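Local coordinates for protein gamma-glutamyltranspeptidase (Streptomyces lincolnensis, PDB 6J3A) that belongs to the gamma-glutamyltranspeptidase family of Ntn hydrolases and probably cleaves or transfers gamma-glutamyl groups, as a homologue of LmbA, at residues H350-G355 and S542-F547; L515-R520 and L527-A532; V557-R562 and H576-G581; P582-G587 and A605-M610. All blocks are in the same frame, centred on the assembly; numbering follows the deposited sequence.

Contact 1. Residues H350-G355 and S542-F547; sequences HELRPG and SFPGSF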
loop_
_atom_site.group_PDB
_atom_site.type_symbol
_atom_site.label_atom_id
_atom_site.label_comp_id
_atom_site.label_asym_id
_atom_site.label_seq_id
_atom_site.Cartn_x
_atom_site.Cartn_y
_atom_site.Cartn_z
ATOM N N HIS A 350 32.100 23.262 9.564
ATOM C CA HIS A 350 32.678 22.598 8.385
ATOM C C HIS A 350 33.816 21.652 8.795
ATOM O O HIS A 350 34.556 21.149 7.947
ATOM C CB HIS A 350 33.217 23.655 7.420
ATOM C CG HIS A 350 32.149 24.426 6.716
ATOM N ND1 HIS A 350 32.149 24.617 5.351
ATOM C CD2 HIS A 350 31.038 25.044 7.183
ATOM C CE1 HIS A 350 31.092 25.331 5.009
ATOM N NE2 HIS A 350 30.399 25.602 6.102
ATOM N N GLU A 351 33.924 21.404 10.099
ATOM C CA GLU A 351 35.064 20.741 10.711
ATOM C C GLU A 351 34.599 19.413 11.296
ATOM O O GLU A 351 33.468 19.297 11.791
ATOM C CB GLU A 351 35.641 21.624 11.826
ATOM C CG GLU A 351 36.602 22.720 11.365
ATOM C CD GLU A 351 35.928 23.846 10.589
ATOM O OE1 GLU A 351 34.984 24.471 11.123
ATOM O OE2 GLU A 351 36.346 24.117 9.441
ATOM N N LEU A 352 35.469 18.412 11.228
ATOM C CA LEU A 352 35.230 17.148 11.911
ATOM C C LEU A 352 35.795 17.275 13.325
ATOM O O LEU A 352 36.989 17.504 13.486
ATOM C CB LEU A 352 35.900 15.998 11.163
ATOM C CG LEU A 352 35.508 14.598 11.637
ATOM C CD1 LEU A 352 34.060 14.318 11.269
ATOM C CD2 LEU A 352 36.420 13.543 11.027
ATOM N N ARG A 353 34.938 17.136 14.337
ATOM C CA ARG A 353 35.311 17.439 15.729
ATOM C C ARG A 353 34.968 16.294 16.678
ATOM O O ARG A 353 33.969 16.376 17.398
ATOM C CB ARG A 353 34.592 18.706 16.200
ATOM C CG ARG A 353 34.988 19.965 15.440
ATOM C CD ARG A 353 33.774 20.818 15.114
ATOM N NE ARG A 353 33.445 21.775 16.169
ATOM C CZ ARG A 353 32.215 22.174 16.521
ATOM N NH1 ARG A 353 31.116 21.691 15.947
ATOM N NH2 ARG A 353 32.077 23.073 17.488
ATOM N N PRO A 354 35.796 15.231 16.700
ATOM C CA PRO A 354 35.532 14.147 17.639
ATOM C C PRO A 354 35.910 14.559 19.044
ATOM O O PRO A 354 36.817 15.369 19.231
ATOM C CB PRO A 354 36.446 13.014 17.157
ATOM C CG PRO A 354 37.514 13.674 16.362
ATOM C CD PRO A 354 37.115 15.094 16.063
ATOM N N GLY A 355 35.214 13.999 20.019
ATOM C CA GLY A 355 35.452 14.328 21.409
ATOM C C GLY A 355 36.397 13.365 22.085
ATOM O O GLY A 355 36.964 12.463 21.450
ATOM N N SER A 542 29.103 15.907 6.001
ATOM C CA SER A 542 30.293 16.538 6.580
ATOM C C SER A 542 31.019 15.591 7.543
ATOM O O SER A 542 31.131 15.842 8.734
ATOM C CB SER A 542 29.926 17.860 7.253
ATOM O OG SER A 542 31.090 18.587 7.580
ATOM N N PHE A 543 31.537 14.514 6.969
ATOM C CA PHE A 543 32.281 13.463 7.675
ATOM C C PHE A 543 32.787 12.490 6.599
ATOM O O PHE A 543 32.219 12.459 5.504
ATOM C CB PHE A 543 31.369 12.722 8.658
ATOM C CG PHE A 543 30.107 12.215 8.029
ATOM C CD1 PHE A 543 30.116 11.044 7.270
ATOM C CD2 PHE A 543 28.918 12.922 8.157
ATOM C CE1 PHE A 543 28.967 10.587 6.654
ATOM C CE2 PHE A 543 27.760 12.462 7.557
ATOM C CZ PHE A 543 27.783 11.294 6.802
ATOM N N PRO A 544 33.835 11.693 6.884
ATOM C CA PRO A 544 34.297 10.724 5.873
ATOM C C PRO A 544 33.297 9.593 5.627
ATOM O O PRO A 544 32.901 8.897 6.574
ATOM C CB PRO A 544 35.590 10.164 6.478
ATOM C CG PRO A 544 35.498 10.455 7.927
ATOM C CD PRO A 544 34.728 11.731 8.052
ATOM N N GLY A 545 32.906 9.423 4.363
ATOM C CA GLY A 545 31.930 8.411 3.985
ATOM C C GLY A 545 32.449 7.002 4.219
ATOM O O GLY A 545 33.661 6.768 4.185
ATOM N N SER A 546 31.526 6.076 4.465
ATOM C CA SER A 546 31.852 4.659 4.654
ATOM C C SER A 546 32.299 3.914 3.373
ATOM O O SER A 546 32.964 2.876 3.474
ATOM C CB SER A 546 30.666 3.930 5.298
ATOM O OG SER A 546 30.570 4.262 6.677
ATOM N N PHE A 547 31.944 4.453 2.198
ATOM C CA PHE A 547 32.135 3.792 0.899
ATOM C C PHE A 547 33.323 4.341 0.120
ATOM O O PHE A 547 33.520 5.565 0.074
ATOM C CB PHE A 547 30.873 3.960 0.038
ATOM C CG PHE A 547 29.657 3.335 0.641
ATOM C CD1 PHE A 547 29.446 1.963 0.532
ATOM C CD2 PHE A 547 28.734 4.106 1.344
ATOM C CE1 PHE A 547 28.324 1.374 1.095
ATOM C CE2 PHE A 547 27.616 3.523 1.913
ATOM C CZ PHE A 547 27.411 2.153 1.798
HETATM O O HOH W 1 31.435 18.622 10.017
#

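Contact 2. Residues L515-R520 and L527-A532; sequences LAVALR and LDLQGA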
loop_
_atom_site.group_PDB
_atom_site.type_symbol
_atom_site.label_atom_id
_atom_site.label_comp_id
_atom_site.label_asym_id
_atom_site.label_seq_id
_atom_site.Cartn_x
_atom_site.Cartn_y
_atom_site.Cartn_z
ATOM N N LEU A 515 12.209 11.041 15.911
ATOM C CA LEU A 515 11.794 12.291 16.575
ATOM C C LEU A 515 10.433 12.790 16.066
ATOM O O LEU A 515 9.569 13.215 16.849
ATOM C CB LEU A 515 12.854 13.396 16.426
ATOM C CG LEU A 515 14.181 13.197 17.176
ATOM C CD1 LEU A 515 15.114 14.369 16.920
ATOM C CD2 LEU A 515 13.984 13.024 18.669
ATOM N N ALA A 516 10.232 12.729 14.759
ATOM C CA ALA A 516 8.933 13.086 14.209
ATOM C C ALA A 516 7.829 12.214 14.813
ATOM O O ALA A 516 6.812 12.744 15.252
ATOM C CB ALA A 516 8.945 12.992 12.700
ATOM N N VAL A 517 8.043 10.901 14.889
ATOM C CA VAL A 517 7.047 10.005 15.498
ATOM C C VAL A 517 6.700 10.440 16.929
ATOM O O VAL A 517 5.540 10.457 17.315
ATOM C CB VAL A 517 7.509 8.530 15.530
ATOM C CG1 VAL A 517 6.505 7.663 16.291
ATOM C CG2 VAL A 517 7.702 7.982 14.121
ATOM N N ALA A 518 7.717 10.783 17.706
ATOM C CA ALA A 518 7.535 11.163 19.105
ATOM C C ALA A 518 6.969 12.571 19.277
ATOM O O ALA A 518 6.298 12.833 20.272
ATOM C CB ALA A 518 8.849 11.049 19.834
ATOM N N LEU A 519 7.242 13.460 18.319
ATOM C CA LEU A 519 6.810 14.859 18.391
ATOM C C LEU A 519 5.537 15.181 17.637
ATOM O O LEU A 519 4.870 16.140 17.988
ATOM C CB LEU A 519 7.924 15.794 17.909
ATOM C CG LEU A 519 9.214 15.799 18.740
ATOM C CD1 LEU A 519 10.170 16.848 18.187
ATOM C CD2 LEU A 519 8.968 16.042 20.226
ATOM N N ARG A 520 5.198 14.406 16.611
ATOM C CA ARG A 520 3.988 14.673 15.824
ATOM C C ARG A 520 2.731 14.205 16.549
ATOM O O ARG A 520 2.744 13.206 17.269
ATOM C CB ARG A 520 4.070 14.016 14.439
ATOM C CG ARG A 520 5.067 14.671 13.492
ATOM C CD ARG A 520 5.230 13.851 12.223
ATOM N NE ARG A 520 4.094 14.041 11.320
ATOM C CZ ARG A 520 4.012 14.966 10.360
ATOM N NH1 ARG A 520 5.013 15.825 10.123
ATOM N NH2 ARG A 520 2.910 15.032 9.614
ATOM N N LEU A 527 0.227 6.360 16.500
ATOM C CA LEU A 527 1.437 7.074 16.089
ATOM C C LEU A 527 1.364 7.459 14.620
ATOM O O LEU A 527 0.963 6.644 13.791
ATOM C CB LEU A 527 2.687 6.212 16.306
ATOM C CG LEU A 527 2.996 5.855 17.758
ATOM C CD1 LEU A 527 4.070 4.785 17.859
ATOM C CD2 LEU A 527 3.416 7.093 18.525
ATOM N N ASP A 528 1.766 8.690 14.308
ATOM C CA ASP A 528 1.708 9.222 12.949
ATOM C C ASP A 528 2.922 8.713 12.136
ATOM O O ASP A 528 3.795 9.493 11.712
ATOM C CB ASP A 528 1.656 10.751 13.006
ATOM C CG ASP A 528 1.452 11.395 11.641
ATOM O OD1 ASP A 528 0.986 10.705 10.705
ATOM O OD2 ASP A 528 1.761 12.604 11.504
ATOM N N LEU A 529 2.954 7.398 11.917
ATOM C CA LEU A 529 4.059 6.743 11.233
ATOM C C LEU A 529 4.242 7.294 9.820
ATOM O O LEU A 529 5.320 7.787 9.488
ATOM C CB LEU A 529 3.841 5.221 11.154
ATOM C CG LEU A 529 3.701 4.418 12.458
ATOM C CD1 LEU A 529 3.559 2.925 12.162
ATOM C CD2 LEU A 529 4.880 4.648 13.406
ATOM N N GLN A 530 3.190 7.224 9.004
ATOM C CA GLN A 530 3.296 7.636 7.599
ATOM C C GLN A 530 3.509 9.148 7.420
ATOM O O GLN A 530 4.223 9.562 6.512
ATOM C CB GLN A 530 2.090 7.162 6.780
ATOM C CG GLN A 530 2.217 7.378 5.275
ATOM C CD GLN A 530 3.266 6.501 4.621
ATOM O OE1 GLN A 530 3.255 5.276 4.782
ATOM N NE2 GLN A 530 4.164 7.120 3.850
ATOM N N GLY A 531 2.899 9.959 8.276
ATOM C CA GLY A 531 3.116 11.403 8.241
ATOM C C GLY A 531 4.562 11.745 8.555
ATOM O O GLY A 531 5.116 12.711 8.009
ATOM N N ALA A 532 5.170 10.950 9.440
ATOM C CA ALA A 532 6.588 11.093 9.771
ATOM C C ALA A 532 7.471 10.688 8.590
ATOM O O ALA A 532 8.431 11.376 8.271
ATOM C CB ALA A 532 6.940 10.280 11.007
#

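Contact 3. Residues V557-R562 and H576-G581; sequences VTVEAR and HEVTVG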
loop_
_atom_site.group_PDB
_atom_site.type_symbol
_atom_site.label_atom_id
_atom_site.label_comp_id
_atom_site.label_asym_id
_atom_site.label_seq_id
_atom_site.Cartn_x
_atom_site.Cartn_y
_atom_site.Cartn_z
ATOM N N VAL A 557 24.955 19.927 3.347
ATOM C CA VAL A 557 23.669 19.391 3.789
ATOM C C VAL A 557 22.651 19.355 2.641
ATOM O O VAL A 557 22.566 20.280 1.831
ATOM C CB VAL A 557 23.139 20.171 5.011
ATOM C CG1 VAL A 557 22.664 21.565 4.624
ATOM C CG2 VAL A 557 22.037 19.392 5.705
ATOM N N THR A 558 21.884 18.272 2.583
ATOM C CA THR A 558 20.956 18.043 1.477
ATOM C C THR A 558 19.512 17.931 1.982
ATOM O O THR A 558 19.172 16.980 2.681
ATOM C CB THR A 558 21.354 16.787 0.683
ATOM O OG1 THR A 558 22.719 16.906 0.265
ATOM C CG2 THR A 558 20.465 16.590 -0.557
ATOM N N VAL A 559 18.678 18.901 1.607
ATOM C CA VAL A 559 17.235 18.881 1.923
ATOM C C VAL A 559 16.392 18.552 0.689
ATOM O O VAL A 559 16.806 18.827 -0.443
ATOM C CB VAL A 559 16.729 20.217 2.528
ATOM C CG1 VAL A 559 17.462 20.523 3.827
ATOM C CG2 VAL A 559 16.854 21.385 1.551
ATOM N N GLU A 560 15.209 17.978 0.916
ATOM C CA GLU A 560 14.240 17.749 -0.155
ATOM C C GLU A 560 13.647 19.081 -0.591
ATOM O O GLU A 560 13.530 20.012 0.204
ATOM C CB GLU A 560 13.126 16.800 0.287
ATOM C CG GLU A 560 13.587 15.371 0.488
ATOM C CD GLU A 560 12.460 14.413 0.825
ATOM O OE1 GLU A 560 12.309 13.404 0.111
ATOM O OE2 GLU A 560 11.720 14.640 1.804
ATOM N N ALA A 561 13.259 19.154 -1.860
ATOM C CA ALA A 561 12.687 20.375 -2.430
ATOM C C ALA A 561 11.388 20.811 -1.764
ATOM O O ALA A 561 11.030 21.978 -1.871
ATOM C CB ALA A 561 12.466 20.218 -3.933
ATOM N N ARG A 562 10.698 19.892 -1.084
ATOM C CA ARG A 562 9.392 20.191 -0.452
ATOM C C ARG A 562 9.518 20.628 1.001
ATOM O O ARG A 562 8.508 20.936 1.624
ATOM C CB ARG A 562 8.346 19.061 -0.609
ATOM C CG ARG A 562 8.896 17.671 -0.860
ATOM C CD ARG A 562 7.822 16.667 -1.228
ATOM N NE ARG A 562 7.088 16.237 -0.057
ATOM C CZ ARG A 562 7.535 15.400 0.879
ATOM N NH1 ARG A 562 8.746 14.847 0.828
ATOM N NH2 ARG A 562 6.734 15.120 1.894
ATOM N N HIS A 576 25.690 26.968 6.194
ATOM C CA HIS A 576 25.552 25.652 5.573
ATOM C C HIS A 576 25.752 25.757 4.071
ATOM O O HIS A 576 25.328 26.735 3.454
ATOM C CB HIS A 576 24.167 25.073 5.829
ATOM C CG HIS A 576 23.905 24.744 7.265
ATOM N ND1 HIS A 576 24.172 23.502 7.799
ATOM C CD2 HIS A 576 23.394 25.486 8.277
ATOM C CE1 HIS A 576 23.846 23.497 9.078
ATOM N NE2 HIS A 576 23.373 24.689 9.394
ATOM N N GLU A 577 26.414 24.756 3.499
ATOM C CA GLU A 577 26.440 24.567 2.051
ATOM C C GLU A 577 25.278 23.639 1.659
ATOM O O GLU A 577 25.390 22.411 1.693
ATOM C CB GLU A 577 27.799 24.023 1.597
ATOM C CG GLU A 577 28.974 24.967 1.883
ATOM C CD GLU A 577 28.864 26.332 1.202
ATOM O OE1 GLU A 577 29.326 27.334 1.801
ATOM O OE2 GLU A 577 28.315 26.409 0.077
ATOM N N VAL A 578 24.161 24.261 1.293
ATOM C CA VAL A 578 22.894 23.569 1.082
ATOM C C VAL A 578 22.683 23.160 -0.372
ATOM O O VAL A 578 22.620 24.010 -1.264
ATOM C CB VAL A 578 21.710 24.467 1.498
ATOM C CG1 VAL A 578 20.366 23.797 1.220
ATOM C CG2 VAL A 578 21.814 24.827 2.972
ATOM N N THR A 579 22.543 21.856 -0.589
ATOM C CA THR A 579 22.105 21.319 -1.876
ATOM C C THR A 579 20.606 20.985 -1.763
ATOM O O THR A 579 20.190 20.271 -0.846
ATOM C CB THR A 579 22.921 20.067 -2.279
ATOM O OG1 THR A 579 24.321 20.319 -2.112
ATOM C CG2 THR A 579 22.683 19.716 -3.725
ATOM N N VAL A 580 19.806 21.522 -2.682
ATOM C CA VAL A 580 18.355 21.256 -2.731
ATOM C C VAL A 580 18.065 20.059 -3.653
ATOM O O VAL A 580 17.999 20.206 -4.870
ATOM C CB VAL A 580 17.547 22.505 -3.185
ATOM C CG1 VAL A 580 16.047 22.246 -3.132
ATOM C CG2 VAL A 580 17.859 23.697 -2.294
ATOM N N GLY A 581 17.888 18.883 -3.052
ATOM C CA GLY A 581 17.621 17.653 -3.792
ATOM C C GLY A 581 16.176 17.560 -4.248
ATOM O O GLY A 581 15.358 18.428 -3.913
#

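Contact 4. Residues P582-G587 and A605-M610; sequences PPWSEG and ANPRGM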
loop_
_atom_site.group_PDB
_atom_site.type_symbol
_atom_site.label_atom_id
_atom_site.label_comp_id
_atom_site.label_asym_id
_atom_site.label_seq_id
_atom_site.Cartn_x
_atom_site.Cartn_y
_atom_site.Cartn_z
ATOM N N PRO A 582 15.837 16.495 -5.002
ATOM C CA PRO A 582 14.475 16.397 -5.516
ATOM C C PRO A 582 13.430 16.194 -4.412
ATOM O O PRO A 582 13.760 15.648 -3.353
ATOM C CB PRO A 582 14.519 15.174 -6.449
ATOM C CG PRO A 582 15.955 14.882 -6.660
ATOM C CD PRO A 582 16.659 15.354 -5.427
ATOM N N PRO A 583 12.173 16.603 -4.676
ATOM C CA PRO A 583 11.119 16.624 -3.658
ATOM C C PRO A 583 10.950 15.305 -2.910
ATOM O O PRO A 583 10.757 15.308 -1.698
ATOM C CB PRO A 583 9.841 16.912 -4.464
ATOM C CG PRO A 583 10.273 17.303 -5.830
ATOM C CD PRO A 583 11.625 16.722 -6.041
ATOM N N TRP A 584 11.022 14.195 -3.640
ATOM C CA TRP A 584 10.782 12.868 -3.073
ATOM C C TRP A 584 12.016 11.993 -3.231
ATOM O O TRP A 584 12.017 11.055 -4.029
ATOM C CB TRP A 584 9.568 12.235 -3.765
ATOM C CG TRP A 584 8.291 12.970 -3.501
ATOM C CD1 TRP A 584 7.698 13.887 -4.311
ATOM C CD2 TRP A 584 7.459 12.860 -2.336
ATOM N NE1 TRP A 584 6.536 14.353 -3.731
ATOM C CE2 TRP A 584 6.367 13.740 -2.519
ATOM C CE3 TRP A 584 7.532 12.105 -1.158
ATOM C CZ2 TRP A 584 5.352 13.884 -1.574
ATOM C CZ3 TRP A 584 6.527 12.246 -0.213
ATOM C CH2 TRP A 584 5.444 13.128 -0.428
ATOM N N SER A 585 13.047 12.312 -2.446
ATOM C CA SER A 585 14.420 11.763 -2.606
ATOM C C SER A 585 15.173 11.328 -1.337
ATOM O O SER A 585 16.181 10.629 -1.452
ATOM C CB SER A 585 15.299 12.804 -3.301
ATOM O OG SER A 585 15.394 13.988 -2.517
ATOM N N GLU A 586 14.707 11.725 -0.150
ATOM C CA GLU A 586 15.416 11.486 1.123
ATOM C C GLU A 586 14.657 10.476 1.974
ATOM O O GLU A 586 13.556 10.757 2.424
ATOM C CB GLU A 586 15.566 12.787 1.917
ATOM C CG GLU A 586 16.427 13.852 1.256
ATOM C CD GLU A 586 17.896 13.507 1.283
ATOM O OE1 GLU A 586 18.560 13.660 0.225
ATOM O OE2 GLU A 586 18.371 13.074 2.364
ATOM N N GLY A 587 15.248 9.305 2.168
ATOM C CA GLY A 587 14.744 8.290 3.090
ATOM C C GLY A 587 14.001 7.185 2.383
ATOM O O GLY A 587 13.213 7.464 1.479
ATOM N N ALA A 605 5.067 3.056 5.267
ATOM C CA ALA A 605 6.189 2.833 4.361
ATOM C C ALA A 605 6.437 4.023 3.449
ATOM O O ALA A 605 5.523 4.764 3.095
ATOM C CB ALA A 605 5.978 1.573 3.534
ATOM N N ASN A 606 7.699 4.154 3.061
ATOM C CA ASN A 606 8.178 5.240 2.215
ATOM C C ASN A 606 7.608 5.180 0.797
ATOM O O ASN A 606 7.621 4.112 0.183
ATOM C CB ASN A 606 9.704 5.195 2.150
ATOM C CG ASN A 606 10.259 6.035 1.025
ATOM O OD1 ASN A 606 10.181 7.269 1.050
ATOM N ND2 ASN A 606 10.803 5.370 0.015
ATOM N N PRO A 607 7.121 6.328 0.275
ATOM C CA PRO A 607 6.605 6.375 -1.085
ATOM C C PRO A 607 7.645 6.716 -2.164
ATOM O O PRO A 607 7.369 6.540 -3.350
ATOM C CB PRO A 607 5.562 7.482 -0.995
ATOM C CG PRO A 607 6.179 8.451 -0.052
ATOM C CD PRO A 607 6.966 7.640 0.937
ATOM N N ARG A 608 8.817 7.193 -1.750
ATOM C CA ARG A 608 9.832 7.679 -2.671
ATOM C C ARG A 608 10.431 6.499 -3.428
ATOM O O ARG A 608 10.856 5.529 -2.806
ATOM C CB ARG A 608 10.938 8.423 -1.922
ATOM C CG ARG A 608 10.480 9.586 -1.056
ATOM C CD ARG A 608 11.592 10.029 -0.126
ATOM N NE ARG A 608 11.186 11.113 0.766
ATOM C CZ ARG A 608 10.455 10.973 1.870
ATOM N NH1 ARG A 608 10.009 9.776 2.259
ATOM N NH2 ARG A 608 10.169 12.047 2.602
ATOM N N GLY A 609 10.437 6.590 -4.762
ATOM C CA GLY A 609 10.917 5.519 -5.643
ATOM C C GLY A 609 9.863 4.466 -5.962
ATOM O O GLY A 609 10.178 3.451 -6.561
ATOM N N MET A 610 8.611 4.732 -5.587
ATOM C CA MET A 610 7.466 3.814 -5.754
ATOM C C MET A 610 7.825 2.331 -5.666
ATOM O O MET A 610 7.691 1.576 -6.630
ATOM C CB MET A 610 6.660 4.105 -7.034
ATOM C CG MET A 610 7.123 5.269 -7.868
ATOM S SD MET A 610 7.071 6.889 -7.090
ATOM C CE MET A 610 8.322 7.620 -8.153
HETATM O O HOH W 2 10.336 9.368 -5.603
#

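Contact 1. Residues H350-G355 and S542-F547
Leu352 reaches from one loop onto Phe543 CB and the Pro544 ring in another, beside the Ser542 carbonyl, and its isobutyl branch makes all the apolar contacts between them. At its base, Leu352 CB is still 5.4 Å from Pro544 CD. Leu352 CG has closed to 4.7 Å from the same Pro544 CD. The methyl carbons do the touching. With CG anti to the backbone N (chi1 -169°), the branch leans across the gap. CD1 then lies 4.1 Å from Phe543 CB, where the two side chains run at a slant to each other, and 4.2 Å from the carbonyl oxygen of Ser542. CD2 meets Pro544 end on, at 3.9 Å from CD of the pyrrolidine ring. The Phe543 ring takes no part in this: it swings away from Leu352 and packs on Met313 of helix 299-319, while Pro544 rests on Glu317 of the same helix.

The polar half runs through water. Water 1 donates to Glu351 O at 2.8 Å and accepts from Ser542 OG, bridging a backbone carbonyl and a buried hydroxyl; the modelled 2.5 Å from the water to Ser542 OG is doubtful as an exact length. OG has a second partner in Gly555 N. On the first loop, His350 NE2 is hydrogen-bonded to Gly575 O, which ties the start of that loop to the segment leading into strand 577-581.

No direct hydrogen bond joins 350-355 to 542-547. The direct contact consists of two methyl groups against Phe543 and Pro544, a small apolar touch, with one bridging water as the polar link.

Contact 2. Residues L515-R520 and L527-A532
Arg520 and Asp528 meet in a salt bridge with their flat ends turned 44° against each other. The NE-H of Arg520 points almost straight at Asp528 OD2 (2.7 Å, 169° at the hydrogen), and the oxygen lies in the guanidinium plane. Relative to the carboxylate, however, NE stands above the plane. NH2 adds a weak second bond to the same oxygen at 3.3 Å, so OD2 takes both N-H groups while OD1 faces the other way. A bend at chi3 (77°) brings the guanidinium against the first turn of helix 529-534, where Gly531 O sits over the centre of one of its faces, 3.4 Å from CZ. The remaining nitrogen, NH1, is hydrogen-bonded to Tyr296 OH.

The two segments belong to two successive helices joined by a short loop: Arg520 is the first residue to leave the helical conformation after helix 506-519, and Asp528 is the N-cap of helix 529-534. Its OD1 accepts a weak capping bond from Gly531 N, so one carboxylate both caps helix 529-534 and pairs with the arginine that follows helix 506-519.

Apolar side chains fill the rest of the contact. Val517 and Leu527 cross at about a right angle, Val517 CG1 lying 3.9 Å from Leu527 CD2. The other valine branch, CG2, turns to Ala532 CB at 3.9 Å and more distantly to the end of Leu529. Ala516 CB faces Ala532 CB at 3.8 Å, beside the closest approach of the two backbones, where Ala516 CA and Ala532 CA are 5.4 Å apart.

Contact 3. Residues V557-R562 and H576-G581
Val557 and Val578 lie side by side on the same face of two parallel strands, CG1 of the first 3.8 Å from CG2 of the second. Val557 CG1 occupies the crowded position between its own N and carbonyl carbon (chi1 72°), which directs it to the gap between Val578 and His576, whose CB is 4.0 Å away. Leu571 of helix 565-573 and Val306 of helix 299-319 close over this end.

The solvent side lies along the exposed residues Glu577, Thr579 and Val580. Thr558 CG2 still comes within 3.7 Å of Thr579 O on the threonine face, but Thr579 itself is exposed. The valine face also runs out to the surface at Val580, where CG1 meets Ala561 CA at 3.9 Å.

Between the faces runs the regular parallel pairing of a beta-alpha-beta unit, with helix 565-573 connecting the strands. Val557 N donates to Glu577 O with 169° at the hydrogen, and Thr579 N to Val557 O at 2.9 Å. Val559 repeats this pattern with Thr579 O and Gly581 N, through more bent bonds.

Four backbone bonds thus use the N-H and C=O groups of Val557 and Val559, a pairing independent of side-chain type, to which apolar packing adds at the Val557-Val578-His576 end.

Contact 4. Residues P582-G587 and A605-M610
Glu586 O stands over one face of the Arg608 guanidinium, only 2.9 Å from NE, yet the angle is too poor for a hydrogen bond; the NE-H is used by Glu560 OE1 in a salt bridge. The receiving loop is an Asx turn at Asn606 running into a type II beta turn from Pro607 to Met610, and these two successive turns at the end of strand 601-605 present Arg608 to residues 582-587.

Extended from CG to NE, Arg608 threads past Trp584, whose ring plane is 56° from the guanidinium. The arginine CG lies in the plane of the indole at its edge, 3.9 Å from CE3, and CE3 in turn lies toward the rim of the guanidinium face turned away from Glu586 O. Pro607 crosses the indole roughly at right angles, its CG 3.8 Å from CZ3. Phe2 of the second subunit stacks on Trp584, which places this corner at the dimer interface.

No direct hydrogen bond spans the segments; water 2 does so, donating to Trp584 O and accepting from Gly609 N, both at 2.9 Å. Asn606 holds the arginine from within its own loop, while Glu560 at NE and Ile533 O at NH1 hold it from outside. Asn606 OD1 accepts from Arg608 N, which approaches from above the amide plane, and also from Arg608 NH1, which lies in that plane at 2.8 Å with an angle of 162° at the hydrogen.

In the fold
Contacts 1, 2 and 4 are mostly buried, whereas contact 3 has one strand edge at the surface. Contacts 1 and 4 join loops without a direct hydrogen bond, each using a water, while contact 2 combines a salt bridge at a helix start with apolar packing of Val517 and Ala532, and contact 3 rests on backbone pairing. Contacts 3 and 4 are continuous: Glu560, on the segment 557-562, salt-bridges Arg608 and accepts from Ser585 N. Contact 2 reaches contact 4 through Gln530 NE2 and Ala605 O, and contact 1 reaches contact 3 where His350 packs on Glu577. Of the four, contact 4 alone touches the second subunit.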